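Local coordinates for uncharacterized protein (Eubacterium siraeum, PDB 4OBM) that is of unknown function but belongs to the LytR-CpsA-Psr family, whose characterised members attach glycopolymers to the bacterial cell wall, at residues Asn51-Met56 and Ser225-Phe230; Gly113-Thr118 and Ser174-Gln179. All blocks are in the same frame, centred on the assembly; numbering follows the deposited sequence.

Contact 1. Residues Asn51-Met56 and Ser225-Phe230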
ATOM      1  N   ASN A  51      14.903  -3.763  -5.619  1.00 36.95           N
ATOM      2  CA  ASN A  51      14.997  -3.146  -4.285  1.00 35.27           C
ATOM      3  C   ASN A  51      13.948  -2.029  -4.159  1.00 35.73           C
ATOM      4  O   ASN A  51      14.254  -0.910  -3.734  1.00 34.59           O
ATOM      5  CB  ASN A  51      16.425  -2.622  -3.986  1.00 36.22           C
ATOM      6  CG  ASN A  51      17.470  -3.692  -3.812  1.00 51.48           C
ATOM      7  OD1 ASN A  51      18.385  -3.835  -4.627  1.00 43.13           O
ATOM      8  ND2 ASN A  51      17.378  -4.455  -2.736  1.00 40.04           N
ATOM      9  N   THR A  52      12.719  -2.329  -4.595  1.00 32.42           N
ATOM     10  CA  THR A  52      11.631  -1.358  -4.570  1.00 31.65           C
ATOM     11  C   THR A  52      10.342  -1.989  -4.036  1.00 33.68           C
ATOM     12  O   THR A  52      10.160  -3.210  -4.057  1.00 33.18           O
ATOM     13  CB  THR A  52      11.427  -0.690  -5.965  1.00 40.80           C
ATOM     14  OG1 THR A  52      10.736   0.551  -5.790  1.00 36.43           O
ATOM     15  CG2 THR A  52      10.673  -1.571  -6.968  1.00 39.34           C
ATOM     16  N   PHE A  53       9.465  -1.114  -3.547  1.00 28.16           N
ATOM     17  CA  PHE A  53       8.128  -1.410  -3.066  1.00 26.40           C
ATOM     18  C   PHE A  53       7.169  -0.668  -3.999  1.00 29.94           C
ATOM     19  O   PHE A  53       7.296   0.543  -4.134  1.00 30.47           O
ATOM     20  CB  PHE A  53       7.984  -0.980  -1.593  1.00 26.46           C
ATOM     21  CG  PHE A  53       8.827  -1.785  -0.634  1.00 27.16           C
ATOM     22  CD1 PHE A  53       8.330  -2.956  -0.055  1.00 29.45           C
ATOM     23  CD2 PHE A  53      10.111  -1.368  -0.286  1.00 28.09           C
ATOM     24  CE1 PHE A  53       9.103  -3.690   0.857  1.00 30.13           C
ATOM     25  CE2 PHE A  53      10.890  -2.117   0.611  1.00 30.69           C
ATOM     26  CZ  PHE A  53      10.376  -3.267   1.186  1.00 28.19           C
ATOM     27  N   VAL A  54       6.292  -1.394  -4.716  1.00 25.86           N
ATOM     28  CA  VAL A  54       5.348  -0.802  -5.682  1.00 25.04           C
ATOM     29  C   VAL A  54       3.971  -0.707  -5.029  1.00 29.45           C
ATOM     30  O   VAL A  54       3.418  -1.721  -4.590  1.00 29.59           O
ATOM     31  CB  VAL A  54       5.295  -1.586  -7.023  1.00 28.97           C
ATOM     32  CG1 VAL A  54       4.369  -0.905  -8.036  1.00 28.48           C
ATOM     33  CG2 VAL A  54       6.693  -1.763  -7.611  1.00 29.60           C
ATOM     34  N   LEU A  55       3.417   0.497  -4.972  1.00 25.28           N
ATOM     35  CA  LEU A  55       2.083   0.679  -4.401  1.00 24.71           C
ATOM     36  C   LEU A  55       1.064   0.820  -5.507  1.00 25.62           C
ATOM     37  O   LEU A  55       1.349   1.467  -6.502  1.00 27.61           O
ATOM     38  CB  LEU A  55       2.005   1.903  -3.467  1.00 24.92           C
ATOM     39  CG  LEU A  55       3.024   1.999  -2.324  1.00 29.51           C
ATOM     40  CD1 LEU A  55       3.262   3.449  -1.942  1.00 28.64           C
ATOM     41  CD2 LEU A  55       2.556   1.212  -1.111  1.00 31.56           C
HETATM   42  N   MSE A  56      -0.114   0.210  -5.343  1.00 18.71           N
HETATM   43  CA  MSE A  56      -1.224   0.307  -6.297  1.00 16.17           C
HETATM   44  C   MSE A  56      -2.501   0.584  -5.562  1.00 21.90           C
HETATM   45  O   MSE A  56      -3.065  -0.352  -5.003  1.00 22.00           O
HETATM   46  CB  MSE A  56      -1.389  -0.955  -7.165  1.00 16.48           C
HETATM   47  CG  MSE A  56      -0.492  -0.915  -8.342  1.00 22.97           C
HETATM   48 SE   MSE A  56      -0.695  -2.414  -9.486  0.75 27.39          SE
HETATM   49  CE  MSE A  56      -2.355  -2.114 -10.208  1.00 25.01           C
ATOM     50  N   SER A 225      17.668   7.135  -2.098  1.00 40.14           N
ATOM     51  CA  SER A 225      16.812   8.224  -1.632  1.00 38.68           C
ATOM     52  C   SER A 225      15.373   7.735  -1.616  1.00 39.08           C
ATOM     53  O   SER A 225      14.544   8.250  -0.858  1.00 37.88           O
ATOM     54  CB  SER A 225      16.958   9.448  -2.527  1.00 42.74           C
ATOM     55  OG  SER A 225      18.274   9.957  -2.415  1.00 57.35           O
ATOM     56  N   SER A 226      15.084   6.716  -2.455  1.00 33.37           N
ATOM     57  CA  SER A 226      13.754   6.130  -2.552  1.00 31.83           C
ATOM     58  C   SER A 226      13.779   4.616  -2.794  1.00 35.06           C
ATOM     59  O   SER A 226      14.556   4.107  -3.610  1.00 34.07           O
ATOM     60  CB  SER A 226      12.956   6.806  -3.656  1.00 33.24           C
ATOM     61  OG  SER A 226      11.608   6.372  -3.653  1.00 36.20           O
ATOM     62  N   VAL A 227      12.881   3.913  -2.087  1.00 30.93           N
ATOM     63  CA  VAL A 227      12.660   2.474  -2.226  1.00 30.51           C
ATOM     64  C   VAL A 227      11.197   2.259  -2.677  1.00 34.72           C
ATOM     65  O   VAL A 227      10.656   1.159  -2.566  1.00 34.97           O
ATOM     66  CB  VAL A 227      13.011   1.669  -0.939  1.00 32.34           C
ATOM     67  CG1 VAL A 227      14.511   1.727  -0.648  1.00 32.00           C
ATOM     68  CG2 VAL A 227      12.177   2.131   0.262  1.00 30.52           C
ATOM     69  N   THR A 228      10.558   3.314  -3.184  1.00 31.68           N
ATOM     70  CA  THR A 228       9.163   3.181  -3.596  1.00 31.07           C
ATOM     71  C   THR A 228       8.920   3.629  -5.035  1.00 37.20           C
ATOM     72  O   THR A 228       9.730   4.316  -5.660  1.00 37.21           O
ATOM     73  CB  THR A 228       8.199   3.902  -2.619  1.00 30.58           C
ATOM     74  OG1 THR A 228       8.602   5.253  -2.396  1.00 28.51           O
ATOM     75  CG2 THR A 228       8.072   3.183  -1.304  1.00 27.31           C
ATOM     76  N   ASP A 229       7.781   3.163  -5.545  1.00 33.96           N
ATOM     77  CA  ASP A 229       7.187   3.413  -6.836  1.00 33.44           C
ATOM     78  C   ASP A 229       5.697   3.178  -6.703  1.00 34.54           C
ATOM     79  O   ASP A 229       5.251   2.562  -5.738  1.00 31.75           O
ATOM     80  CB  ASP A 229       7.797   2.506  -7.913  1.00 36.48           C
ATOM     81  CG  ASP A 229       9.058   3.067  -8.519  1.00 54.62           C
ATOM     82  OD1 ASP A 229       8.947   3.953  -9.396  1.00 58.46           O
ATOM     83  OD2 ASP A 229      10.160   2.618  -8.124  1.00 59.42           O
ATOM     84  N   PHE A 230       4.923   3.687  -7.651  1.00 32.70           N
ATOM     85  CA  PHE A 230       3.492   3.473  -7.661  1.00 32.57           C
ATOM     86  C   PHE A 230       2.960   3.519  -9.070  1.00 36.99           C
ATOM     87  O   PHE A 230       3.511   4.205  -9.930  1.00 37.67           O
ATOM     88  CB  PHE A 230       2.732   4.465  -6.740  1.00 33.84           C
ATOM     89  CG  PHE A 230       2.682   5.911  -7.166  1.00 35.58           C
ATOM     90  CD1 PHE A 230       1.750   6.345  -8.101  1.00 39.37           C
ATOM     91  CD2 PHE A 230       3.496   6.858  -6.559  1.00 38.03           C
ATOM     92  CE1 PHE A 230       1.683   7.694  -8.477  1.00 41.19           C
ATOM     93  CE2 PHE A 230       3.435   8.205  -6.934  1.00 41.62           C
ATOM     94  CZ  PHE A 230       2.526   8.618  -7.888  1.00 40.26           C
TER
HETATM   95  O   HOH W   1      13.062   2.493  -6.113  1.00 53.03           O

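Contact 2. Residues Gly113-Thr118 and Ser174-Gln179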
ATOM      1  N   GLY A 113       7.264   7.315  12.771  1.00 22.33           N
ATOM      2  CA  GLY A 113       7.813   8.666  12.673  1.00 21.03           C
ATOM      3  C   GLY A 113       6.977   9.554  11.784  1.00 24.42           C
ATOM      4  O   GLY A 113       6.066   9.072  11.104  1.00 21.98           O
ATOM      5  N   ASN A 114       7.282  10.859  11.807  1.00 22.50           N
ATOM      6  CA  ASN A 114       6.625  11.907  11.028  1.00 21.93           C
ATOM      7  C   ASN A 114       7.025  11.882   9.549  1.00 29.68           C
ATOM      8  O   ASN A 114       8.098  11.400   9.210  1.00 30.13           O
ATOM      9  CB  ASN A 114       7.000  13.264  11.592  1.00 20.46           C
ATOM     10  CG  ASN A 114       6.635  13.508  13.032  1.00 38.15           C
ATOM     11  OD1 ASN A 114       5.615  13.030  13.543  1.00 30.75           O
ATOM     12  ND2 ASN A 114       7.442  14.315  13.701  1.00 29.22           N
ATOM     13  N   THR A 115       6.185  12.454   8.675  1.00 28.02           N
ATOM     14  CA  THR A 115       6.501  12.555   7.250  1.00 27.92           C
ATOM     15  C   THR A 115       6.445  14.031   6.821  1.00 31.97           C
ATOM     16  O   THR A 115       5.540  14.769   7.231  1.00 32.19           O
ATOM     17  CB  THR A 115       5.568  11.658   6.407  1.00 31.47           C
ATOM     18  OG1 THR A 115       5.518  10.355   6.983  1.00 30.04           O
ATOM     19  CG2 THR A 115       6.034  11.524   4.969  1.00 26.64           C
ATOM     20  N   THR A 116       7.420  14.449   6.006  1.00 28.48           N
ATOM     21  CA  THR A 116       7.510  15.799   5.454  1.00 28.89           C
ATOM     22  C   THR A 116       6.882  15.776   4.048  1.00 33.07           C
ATOM     23  O   THR A 116       7.338  15.033   3.181  1.00 33.74           O
ATOM     24  CB  THR A 116       8.955  16.294   5.485  1.00 34.12           C
ATOM     25  OG1 THR A 116       9.313  16.513   6.845  1.00 36.31           O
ATOM     26  CG2 THR A 116       9.151  17.571   4.706  1.00 30.23           C
ATOM     27  N   LEU A 117       5.815  16.557   3.849  1.00 29.30           N
ATOM     28  CA  LEU A 117       5.070  16.596   2.581  1.00 28.95           C
ATOM     29  C   LEU A 117       4.866  18.007   2.085  1.00 31.04           C
ATOM     30  O   LEU A 117       4.630  18.920   2.884  1.00 29.59           O
ATOM     31  CB  LEU A 117       3.684  15.922   2.725  1.00 28.56           C
ATOM     32  CG  LEU A 117       3.629  14.542   3.393  1.00 32.97           C
ATOM     33  CD1 LEU A 117       2.236  14.253   3.929  1.00 32.11           C
ATOM     34  CD2 LEU A 117       4.110  13.455   2.444  1.00 35.91           C
ATOM     35  N   THR A 118       4.885  18.168   0.755  1.00 28.51           N
ATOM     36  CA  THR A 118       4.618  19.447   0.102  1.00 29.16           C
ATOM     37  C   THR A 118       3.139  19.477  -0.294  1.00 32.34           C
ATOM     38  O   THR A 118       2.724  18.751  -1.200  1.00 31.03           O
ATOM     39  CB  THR A 118       5.566  19.671  -1.093  1.00 35.42           C
ATOM     40  OG1 THR A 118       6.908  19.653  -0.615  1.00 39.99           O
ATOM     41  CG2 THR A 118       5.304  21.001  -1.807  1.00 32.63           C
ATOM     42  N   SER A 174       4.310   6.664  -0.088  1.00 24.53           N
ATOM     43  CA  SER A 174       5.655   6.508  -0.665  1.00 23.88           C
ATOM     44  C   SER A 174       6.669   7.320   0.134  1.00 29.02           C
ATOM     45  O   SER A 174       7.747   6.828   0.476  1.00 28.17           O
ATOM     46  CB  SER A 174       5.672   6.957  -2.121  1.00 25.62           C
ATOM     47  OG  SER A 174       5.178   5.943  -2.976  1.00 31.39           O
ATOM     48  N   SER A 175       6.291   8.568   0.451  1.00 27.29           N
ATOM     49  CA  SER A 175       7.096   9.509   1.224  1.00 27.06           C
ATOM     50  C   SER A 175       7.320   8.984   2.646  1.00 29.71           C
ATOM     51  O   SER A 175       8.439   9.052   3.138  1.00 29.97           O
ATOM     52  CB  SER A 175       6.424  10.876   1.250  1.00 29.42           C
ATOM     53  OG  SER A 175       6.391  11.467  -0.036  1.00 33.23           O
ATOM     54  N   PHE A 176       6.276   8.430   3.275  1.00 26.03           N
ATOM     55  CA  PHE A 176       6.313   7.823   4.621  1.00 26.15           C
ATOM     56  C   PHE A 176       7.299   6.637   4.689  1.00 30.42           C
ATOM     57  O   PHE A 176       8.043   6.521   5.664  1.00 29.49           O
ATOM     58  CB  PHE A 176       4.889   7.371   5.044  1.00 27.20           C
ATOM     59  CG  PHE A 176       4.829   6.569   6.325  1.00 27.82           C
ATOM     60  CD1 PHE A 176       5.087   7.167   7.556  1.00 29.99           C
ATOM     61  CD2 PHE A 176       4.519   5.212   6.300  1.00 27.40           C
ATOM     62  CE1 PHE A 176       5.057   6.416   8.739  1.00 30.35           C
ATOM     63  CE2 PHE A 176       4.501   4.464   7.481  1.00 30.07           C
ATOM     64  CZ  PHE A 176       4.758   5.073   8.693  1.00 28.21           C
ATOM     65  N   ILE A 177       7.311   5.776   3.646  1.00 28.24           N
ATOM     66  CA  ILE A 177       8.190   4.606   3.561  1.00 27.69           C
ATOM     67  C   ILE A 177       9.648   5.049   3.333  1.00 32.86           C
ATOM     68  O   ILE A 177      10.547   4.519   3.975  1.00 32.06           O
ATOM     69  CB  ILE A 177       7.714   3.582   2.487  1.00 30.09           C
ATOM     70  CG1 ILE A 177       6.374   2.914   2.914  1.00 29.61           C
ATOM     71  CG2 ILE A 177       8.799   2.508   2.210  1.00 29.37           C
ATOM     72  CD1 ILE A 177       5.554   2.254   1.771  1.00 34.31           C
ATOM     73  N   ASP A 178       9.874   5.998   2.414  1.00 30.56           N
ATOM     74  CA  ASP A 178      11.209   6.513   2.090  1.00 30.16           C
ATOM     75  C   ASP A 178      11.855   7.285   3.233  1.00 33.05           C
ATOM     76  O   ASP A 178      13.052   7.117   3.472  1.00 34.79           O
ATOM     77  CB  ASP A 178      11.143   7.425   0.862  1.00 31.61           C
ATOM     78  CG  ASP A 178      10.875   6.702  -0.436  1.00 34.64           C
ATOM     79  OD1 ASP A 178      10.964   5.447  -0.449  1.00 34.07           O
ATOM     80  OD2 ASP A 178      10.643   7.387  -1.451  1.00 34.96           O
ATOM     81  N   GLN A 179      11.094   8.140   3.919  1.00 27.17           N
ATOM     82  CA  GLN A 179      11.664   8.977   4.977  1.00 27.90           C
ATOM     83  C   GLN A 179      11.882   8.259   6.304  1.00 34.41           C
ATOM     84  O   GLN A 179      12.707   8.727   7.101  1.00 35.65           O
ATOM     85  CB  GLN A 179      10.783  10.201   5.224  1.00 28.67           C
ATOM     86  CG  GLN A 179      10.820  11.198   4.075  1.00 30.67           C
ATOM     87  CD  GLN A 179       9.662  12.144   4.137  1.00 41.32           C
ATOM     88  OE1 GLN A 179       9.192  12.508   5.219  1.00 34.99           O
ATOM     89  NE2 GLN A 179       9.203  12.592   2.979  1.00 23.42           N
TER

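Contact 1. Residues Asn51-Met56 and Ser225-Phe230
F53 and L55 join the edge strand 228-230 to strand 52-58 in parallel register. The N-H of F53 donates to V227 O (N to O 2.7 Å). F53 O in turn accepts from D229 N at 3.0 Å. L55 N then reaches D229 O at 2.9 Å, the straightest of the three bonds at 164°.

The F53 ring runs alongside V227, pointing the same way. CG of F53 sits anti to its carbonyl carbon (chi1 -67°), which turns ring atom CD2 toward CG2 of V227 at 4.1 Å. V227 O lies in the ring plane, at its edge. On the D229 side of the sheet, the T52 and D229 side chains cross at about a right angle, with T52 OG1 3.2 Å from D229 OD2. A water bound to T52 OG1 makes a weak bond to S226 O.

Further out, S226 OG accepts from T228 N in an ST turn. D178 of helix 164-181 holds S226 OG and V227 N. Y46 stacks on the F53 ring, and L220 packs on F53 and V227. Backbone bonds thus set the register, while apolar contacts of F53, L55 and V227, with the polar bonds of D178, seat the sheet edge against the helices.

Contact 2. Residues Gly113-Thr118 and Ser174-Gln179
T115 turns its CG2 anti to the backbone N and its OG1 beside that N (chi1 -48°), so both branches meet helix 164-181. F176 has CG anti to its own N, which carries its ring edge to T115. This is a strand-on-helix packing: strand 115-119 forms a two-stranded antiparallel sheet with 141-143, and the segments 115-118 and 174-179 run at 137° to each other.

T115 OG1 lies in the plane of the F176 ring, 3.3 Å from CD1. G113 O meets the same edge near CE1. T115 CG2 reaches over the helix backbone, 3.5 Å from F176 N, and lies 3.8 Å from S175 CB. L117 CD2 touches the same S175 CB beside it, at 3.7 Å. S175 OG is engaged by T171 O. M148 of helix 145-152 also packs on T115, L117 and F176.

A glycine at T115 would probably open a gap between the strand and the S175-F176 turn of the helix, and leave the F176 ring edge without the T115 hydroxyl.

Q179 stretches beyond CG to the strand edge and pairs its amide with the backbone of T116. Q179 NE2 donates to T116 O at 3.1 Å. T116 N donates to Q179 OE1 at 2.7 Å, nearly straight at 171° and on a lone pair in the carbonyl plane.

Overall arrangement
After strands 24-30 and 40-47 the chain adds strand 52-58 to the six-stranded mixed sheet. It then passes through helix 102-112 into strand 115-119, and later forms helix 164-181. Contact 2 closes this shorter loop. Strand 228-230 comes last of the sheet and joins the edge beside 52-58, where contact 1 closes the longer loop. Contact 2 is thus nested inside contact 1, and their centres lie about 13 Å apart. Helix 164-181 is the shared element. It carries 174-179 against the small two-stranded sheet, while D178 bonds S226 and V227, and S174 packs on L55 and T228. The helix so ties the small sheet to the edge of the large one.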